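Local coordinates for Fdc1 (Candida dubliniensis, PDB 4ZAD), which is a prenylated-FMN-dependent decarboxylase that probably converts ferulic, p-coumaric and cinnamic acids to their vinyl derivatives, at residues 55-68 against 131-145. Sequence-based numbering, arbitrary orientation.
Sequences LKQDPENIDPKNLF and HHLTKEQIDLTKLPV
Pro-144, the centre of an inverse gamma turn, lays its ring against Phe-68 where the loop between strands 49-52 and 69-71 of the UbiD N-terminal domain meets the Rift-related, FMN-binding-type domain. This is a CH-pi contact: Pro-144 CD lies over one ring face, 3.9 Å from the centroid of Phe-68, which follows a cis peptide bond. Val-145 CG2 is at the edge of the same ring.

Other apolar contacts continue the seam. Leu-143 CD2 packs 3.9 Å from Leu-67 CB. Ile-62 and Leu-133 lie antiparallel, side chain along side chain, with CG2 of Ile-62 3.7 Å from CD2 of Leu-133. CD1 of Ile-62 touches CB of Gln-137, the two side chains crossing at about a right angle.

The bend of Lys-142 at chi2 (-58°) carries its aliphatic chain over the 58-61 turn, with CD against Asp-58 and CE beside Glu-60. Its NZ is 4.0 Å from Glu-60 OE1, too far for a salt bridge, though the opposite charges probably attract.

No hydrogen bond joins the two segments. Several polar side chains of the loop bond within it. Asn-61 OD1 closes an Asx turn with Asp-63 N. Gln-57 NE2 (2.7 Å) and Asn-61 ND2 (2.9 Å) both donate to Leu-67 O, reaching it from opposite faces of its carbonyl plane.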
loop_
_atom_site.group_PDB
_atom_site.type_symbol
_atom_site.label_atom_id
_atom_site.label_comp_id
_atom_site.label_asym_id
_atom_site.label_seq_id
_atom_site.Cartn_x
_atom_site.Cartn_y
_atom_site.Cartn_z
ATOM N N LEU A 55 29.234 -23.396 -5.010
ATOM C CA LEU A 55 29.433 -22.546 -3.844
ATOM C C LEU A 55 30.923 -22.539 -3.476
ATOM O O LEU A 55 31.642 -23.501 -3.799
ATOM C CB LEU A 55 28.579 -23.060 -2.681
ATOM C CG LEU A 55 27.092 -22.668 -2.664
ATOM C CD1 LEU A 55 26.370 -23.325 -1.484
ATOM C CD2 LEU A 55 26.915 -21.162 -2.595
ATOM N N LYS A 56 31.394 -21.459 -2.843
ATOM C CA LYS A 56 32.795 -21.373 -2.442
ATOM C C LYS A 56 32.970 -22.190 -1.197
ATOM O O LYS A 56 32.379 -21.875 -0.166
ATOM C CB LYS A 56 33.255 -19.933 -2.163
ATOM C CG LYS A 56 34.769 -19.817 -1.739
ATOM C CD LYS A 56 35.242 -18.339 -1.643
ATOM C CE LYS A 56 36.631 -18.152 -0.952
ATOM N NZ LYS A 56 36.551 -17.638 0.488
ATOM N N GLN A 57 33.824 -23.206 -1.301
ATOM C CA GLN A 57 33.963 -24.233 -0.282
ATOM C C GLN A 57 35.168 -24.028 0.625
ATOM O O GLN A 57 36.223 -23.526 0.207
ATOM C CB GLN A 57 34.026 -25.607 -0.937
ATOM C CG GLN A 57 32.665 -26.109 -1.436
ATOM C CD GLN A 57 31.805 -26.754 -0.318
ATOM O OE1 GLN A 57 31.823 -26.325 0.863
ATOM N NE2 GLN A 57 31.039 -27.778 -0.700
ATOM N N ASP A 58 34.971 -24.387 1.889
ATOM C CA ASP A 58 36.024 -24.407 2.870
ATOM C C ASP A 58 36.843 -25.675 2.543
ATOM O O ASP A 58 36.263 -26.714 2.232
ATOM C CB ASP A 58 35.429 -24.429 4.287
ATOM C CG ASP A 58 36.490 -24.397 5.363
ATOM O OD1 ASP A 58 37.183 -25.415 5.564
ATOM O OD2 ASP A 58 36.639 -23.353 6.008
ATOM N N PRO A 59 38.192 -25.589 2.589
ATOM C CA PRO A 59 38.988 -26.755 2.196
ATOM C C PRO A 59 38.832 -27.987 3.081
ATOM O O PRO A 59 38.984 -29.096 2.568
ATOM C CB PRO A 59 40.433 -26.235 2.255
ATOM C CG PRO A 59 40.300 -24.766 2.104
ATOM C CD PRO A 59 39.072 -24.443 2.891
ATOM N N GLU A 60 38.507 -27.805 4.362
ATOM C CA GLU A 60 38.421 -28.940 5.306
ATOM C C GLU A 60 37.056 -29.679 5.270
ATOM O O GLU A 60 36.867 -30.675 5.986
ATOM C CB GLU A 60 38.818 -28.513 6.754
ATOM C CG GLU A 60 40.372 -28.479 7.055
ATOM C CD GLU A 60 40.818 -27.365 8.097
ATOM O OE1 GLU A 60 40.577 -27.480 9.334
ATOM O OE2 GLU A 60 41.451 -26.371 7.664
ATOM N N ASN A 61 36.121 -29.210 4.432
ATOM C CA ASN A 61 34.803 -29.860 4.250
ATOM C C ASN A 61 34.938 -31.329 3.871
ATOM O O ASN A 61 35.568 -31.653 2.869
ATOM C CB ASN A 61 34.015 -29.139 3.148
ATOM C CG ASN A 61 32.699 -29.823 2.803
ATOM O OD1 ASN A 61 32.389 -30.911 3.295
ATOM N ND2 ASN A 61 31.916 -29.179 1.952
ATOM N N ILE A 62 34.297 -32.200 4.635
ATOM C CA ILE A 62 34.525 -33.647 4.529
ATOM C C ILE A 62 34.054 -34.367 3.231
ATOM O O ILE A 62 34.468 -35.499 2.956
ATOM C CB ILE A 62 33.939 -34.371 5.797
ATOM C CG1 ILE A 62 34.653 -35.715 6.025
ATOM C CG2 ILE A 62 32.405 -34.513 5.710
ATOM C CD1 ILE A 62 34.354 -36.351 7.362
ATOM N N ASP A 63 33.198 -33.741 2.437
ATOM C CA ASP A 63 32.691 -34.381 1.206
ATOM C C ASP A 63 32.078 -33.288 0.333
ATOM O O ASP A 63 30.848 -33.254 0.127
ATOM C CB ASP A 63 31.648 -35.468 1.561
ATOM C CG ASP A 63 31.248 -36.358 0.365
ATOM O OD1 ASP A 63 31.837 -36.240 -0.745
ATOM O OD2 ASP A 63 30.344 -37.201 0.548
ATOM N N PRO A 64 32.912 -32.366 -0.153
ATOM C CA PRO A 64 32.425 -31.208 -0.875
ATOM C C PRO A 64 31.660 -31.519 -2.150
ATOM O O PRO A 64 30.849 -30.705 -2.587
ATOM C CB PRO A 64 33.705 -30.439 -1.237
ATOM C CG PRO A 64 34.829 -31.367 -1.010
ATOM C CD PRO A 64 34.366 -32.309 0.044
ATOM N N LYS A 65 31.917 -32.663 -2.765
ATOM C CA LYS A 65 31.230 -32.961 -4.021
ATOM C C LYS A 65 29.762 -33.258 -3.749
ATOM O O LYS A 65 28.928 -33.137 -4.634
ATOM C CB LYS A 65 31.945 -34.082 -4.827
ATOM C CG LYS A 65 31.579 -35.549 -4.504
ATOM C CD LYS A 65 32.779 -36.516 -4.836
ATOM C CE LYS A 65 32.368 -37.793 -5.642
ATOM N NZ LYS A 65 31.978 -38.973 -4.782
ATOM N N ASN A 66 29.479 -33.628 -2.500
ATOM C CA ASN A 66 28.120 -33.917 -2.043
ATOM C C ASN A 66 27.469 -32.884 -1.111
ATOM O O ASN A 66 26.259 -32.834 -1.031
ATOM C CB ASN A 66 28.114 -35.275 -1.330
ATOM C CG ASN A 66 28.291 -36.436 -2.273
ATOM O OD1 ASN A 66 28.910 -37.430 -1.924
ATOM N ND2 ASN A 66 27.733 -36.328 -3.462
ATOM N N LEU A 67 28.259 -32.095 -0.393
ATOM C CA LEU A 67 27.737 -31.215 0.657
ATOM C C LEU A 67 28.191 -29.776 0.476
ATOM O O LEU A 67 29.403 -29.518 0.539
ATOM C CB LEU A 67 28.255 -31.680 2.028
ATOM C CG LEU A 67 27.674 -32.997 2.510
ATOM C CD1 LEU A 67 28.391 -33.529 3.759
ATOM C CD2 LEU A 67 26.188 -32.748 2.770
ATOM N N PHE A 68 27.274 -28.835 0.197
ATOM C CA PHE A 68 25.981 -29.075 -0.472
ATOM C C PHE A 68 25.805 -27.923 -1.466
ATOM O O PHE A 68 26.577 -26.944 -1.430
ATOM C CB PHE A 68 24.816 -29.119 0.516
ATOM C CG PHE A 68 24.919 -28.112 1.609
ATOM C CD1 PHE A 68 24.592 -26.790 1.380
ATOM C CD2 PHE A 68 25.348 -28.490 2.867
ATOM C CE1 PHE A 68 24.710 -25.840 2.383
ATOM C CE2 PHE A 68 25.475 -27.565 3.885
ATOM C CZ PHE A 68 25.166 -26.231 3.653
ATOM N N HIS A 131 24.612 -42.110 2.260
ATOM C CA HIS A 131 25.823 -41.681 2.975
ATOM C C HIS A 131 25.539 -41.251 4.406
ATOM O O HIS A 131 24.517 -40.638 4.698
ATOM C CB HIS A 131 26.527 -40.497 2.288
ATOM C CG HIS A 131 26.945 -40.755 0.875
ATOM N ND1 HIS A 131 26.244 -40.266 -0.207
ATOM C CD2 HIS A 131 28.000 -41.440 0.364
ATOM C CE1 HIS A 131 26.833 -40.662 -1.322
ATOM N NE2 HIS A 131 27.903 -41.370 -1.004
ATOM N N HIS A 132 26.513 -41.523 5.277
ATOM C CA HIS A 132 26.416 -41.281 6.721
ATOM C C HIS A 132 27.656 -40.591 7.262
ATOM O O HIS A 132 28.755 -40.843 6.788
ATOM C CB HIS A 132 26.225 -42.609 7.442
ATOM C CG HIS A 132 24.891 -43.228 7.188
ATOM N ND1 HIS A 132 24.629 -44.006 6.084
ATOM C CD2 HIS A 132 23.728 -43.150 7.873
ATOM C CE1 HIS A 132 23.368 -44.403 6.110
ATOM N NE2 HIS A 132 22.801 -43.908 7.196
ATOM N N LEU A 133 27.455 -39.717 8.245
ATOM C CA LEU A 133 28.526 -39.139 9.028
ATOM C C LEU A 133 28.218 -39.359 10.516
ATOM O O LEU A 133 27.074 -39.126 10.947
ATOM C CB LEU A 133 28.649 -37.647 8.748
ATOM C CG LEU A 133 29.188 -37.164 7.393
ATOM C CD1 LEU A 133 28.840 -35.685 7.196
ATOM C CD2 LEU A 133 30.685 -37.354 7.318
ATOM N N THR A 134 29.219 -39.826 11.286
ATOM C CA THR A 134 29.074 -39.984 12.731
ATOM C C THR A 134 29.424 -38.662 13.359
ATOM O O THR A 134 29.962 -37.782 12.689
ATOM C CB THR A 134 30.041 -41.022 13.321
ATOM O OG1 THR A 134 31.401 -40.559 13.156
ATOM C CG2 THR A 134 29.840 -42.418 12.686
ATOM N N LYS A 135 29.148 -38.538 14.651
ATOM C CA LYS A 135 29.440 -37.327 15.424
ATOM C C LYS A 135 30.892 -36.859 15.289
ATOM O O LYS A 135 31.156 -35.650 15.234
ATOM C CB LYS A 135 29.150 -37.585 16.901
ATOM C CG LYS A 135 29.313 -36.373 17.812
ATOM C CD LYS A 135 28.986 -36.722 19.264
ATOM C CE LYS A 135 29.083 -35.502 20.190
ATOM N NZ LYS A 135 28.329 -35.722 21.472
ATOM N N GLU A 136 31.822 -37.817 15.265
ATOM C CA GLU A 136 33.256 -37.530 15.195
ATOM C C GLU A 136 33.576 -36.841 13.860
ATOM O O GLU A 136 34.290 -35.857 13.817
ATOM C CB GLU A 136 34.077 -38.830 15.371
ATOM N N GLN A 137 33.001 -37.355 12.778
ATOM C CA GLN A 137 33.273 -36.859 11.426
ATOM C C GLN A 137 32.578 -35.523 11.138
ATOM O O GLN A 137 32.927 -34.838 10.163
ATOM C CB GLN A 137 32.831 -37.894 10.373
ATOM C CG GLN A 137 33.295 -39.356 10.578
ATOM C CD GLN A 137 32.716 -40.300 9.510
ATOM O OE1 GLN A 137 31.983 -41.258 9.803
ATOM N NE2 GLN A 137 33.032 -40.009 8.260
ATOM N N ILE A 138 31.589 -35.151 11.960
ATOM C CA ILE A 138 30.764 -33.984 11.637
ATOM C C ILE A 138 31.480 -32.734 12.056
ATOM O O ILE A 138 32.010 -32.689 13.157
ATOM C CB ILE A 138 29.393 -34.005 12.369
ATOM C CG1 ILE A 138 28.491 -35.094 11.828
ATOM C CG2 ILE A 138 28.674 -32.678 12.226
ATOM C CD1 ILE A 138 27.544 -35.648 12.866
ATOM N N ASP A 139 31.464 -31.729 11.181
ATOM C CA ASP A 139 31.990 -30.381 11.475
ATOM C C ASP A 139 31.252 -29.314 10.647
ATOM O O ASP A 139 31.608 -29.020 9.498
ATOM C CB ASP A 139 33.504 -30.310 11.226
ATOM C CG ASP A 139 34.125 -29.021 11.733
ATOM O OD1 ASP A 139 33.437 -27.992 11.815
ATOM O OD2 ASP A 139 35.336 -29.027 12.031
ATOM N N LEU A 140 30.225 -28.738 11.276
ATOM C CA LEU A 140 29.274 -27.841 10.624
ATOM C C LEU A 140 29.946 -26.532 10.190
ATOM O O LEU A 140 29.488 -25.867 9.256
ATOM C CB LEU A 140 28.086 -27.583 11.567
ATOM C CG LEU A 140 27.246 -28.808 11.989
ATOM C CD1 LEU A 140 26.187 -28.435 13.015
ATOM C CD2 LEU A 140 26.592 -29.489 10.792
ATOM N N THR A 141 31.042 -26.188 10.880
ATOM C CA THR A 141 31.899 -25.013 10.606
ATOM C C THR A 141 32.420 -25.010 9.162
ATOM O O THR A 141 32.590 -23.941 8.559
ATOM C CB THR A 141 33.082 -25.001 11.673
ATOM O OG1 THR A 141 32.523 -24.775 12.970
ATOM C CG2 THR A 141 34.202 -23.960 11.410
ATOM N N LYS A 142 32.638 -26.205 8.609
ATOM C CA LYS A 142 33.273 -26.351 7.297
ATOM C C LYS A 142 32.314 -26.407 6.107
ATOM O O LYS A 142 32.736 -26.236 4.951
ATOM C CB LYS A 142 34.193 -27.584 7.292
ATOM C CG LYS A 142 35.211 -27.615 8.472
ATOM C CD LYS A 142 36.117 -26.382 8.496
ATOM C CE LYS A 142 37.120 -26.420 9.638
ATOM N NZ LYS A 142 37.488 -25.072 10.193
ATOM N N LEU A 143 31.029 -26.602 6.388
ATOM C CA LEU A 143 30.000 -26.610 5.328
ATOM C C LEU A 143 29.716 -25.185 4.811
ATOM O O LEU A 143 29.931 -24.207 5.524
ATOM C CB LEU A 143 28.728 -27.289 5.844
ATOM C CG LEU A 143 28.913 -28.750 6.295
ATOM C CD1 LEU A 143 27.604 -29.316 6.871
ATOM C CD2 LEU A 143 29.404 -29.568 5.142
ATOM N N PRO A 144 29.230 -25.062 3.570
ATOM C CA PRO A 144 28.933 -23.766 2.992
ATOM C C PRO A 144 27.558 -23.255 3.425
ATOM O O PRO A 144 26.617 -23.162 2.611
ATOM C CB PRO A 144 28.972 -24.050 1.507
ATOM C CG PRO A 144 28.484 -25.419 1.392
ATOM C CD PRO A 144 28.815 -26.138 2.664
ATOM N N VAL A 145 27.488 -22.914 4.710
ATOM C CA VAL A 145 26.312 -22.365 5.357
ATOM C C VAL A 145 26.421 -20.879 5.143
ATOM O O VAL A 145 27.473 -20.291 5.396
ATOM C CB VAL A 145 26.314 -22.725 6.868
ATOM C CG1 VAL A 145 25.152 -22.085 7.622
ATOM C CG2 VAL A 145 26.309 -24.242 7.033
#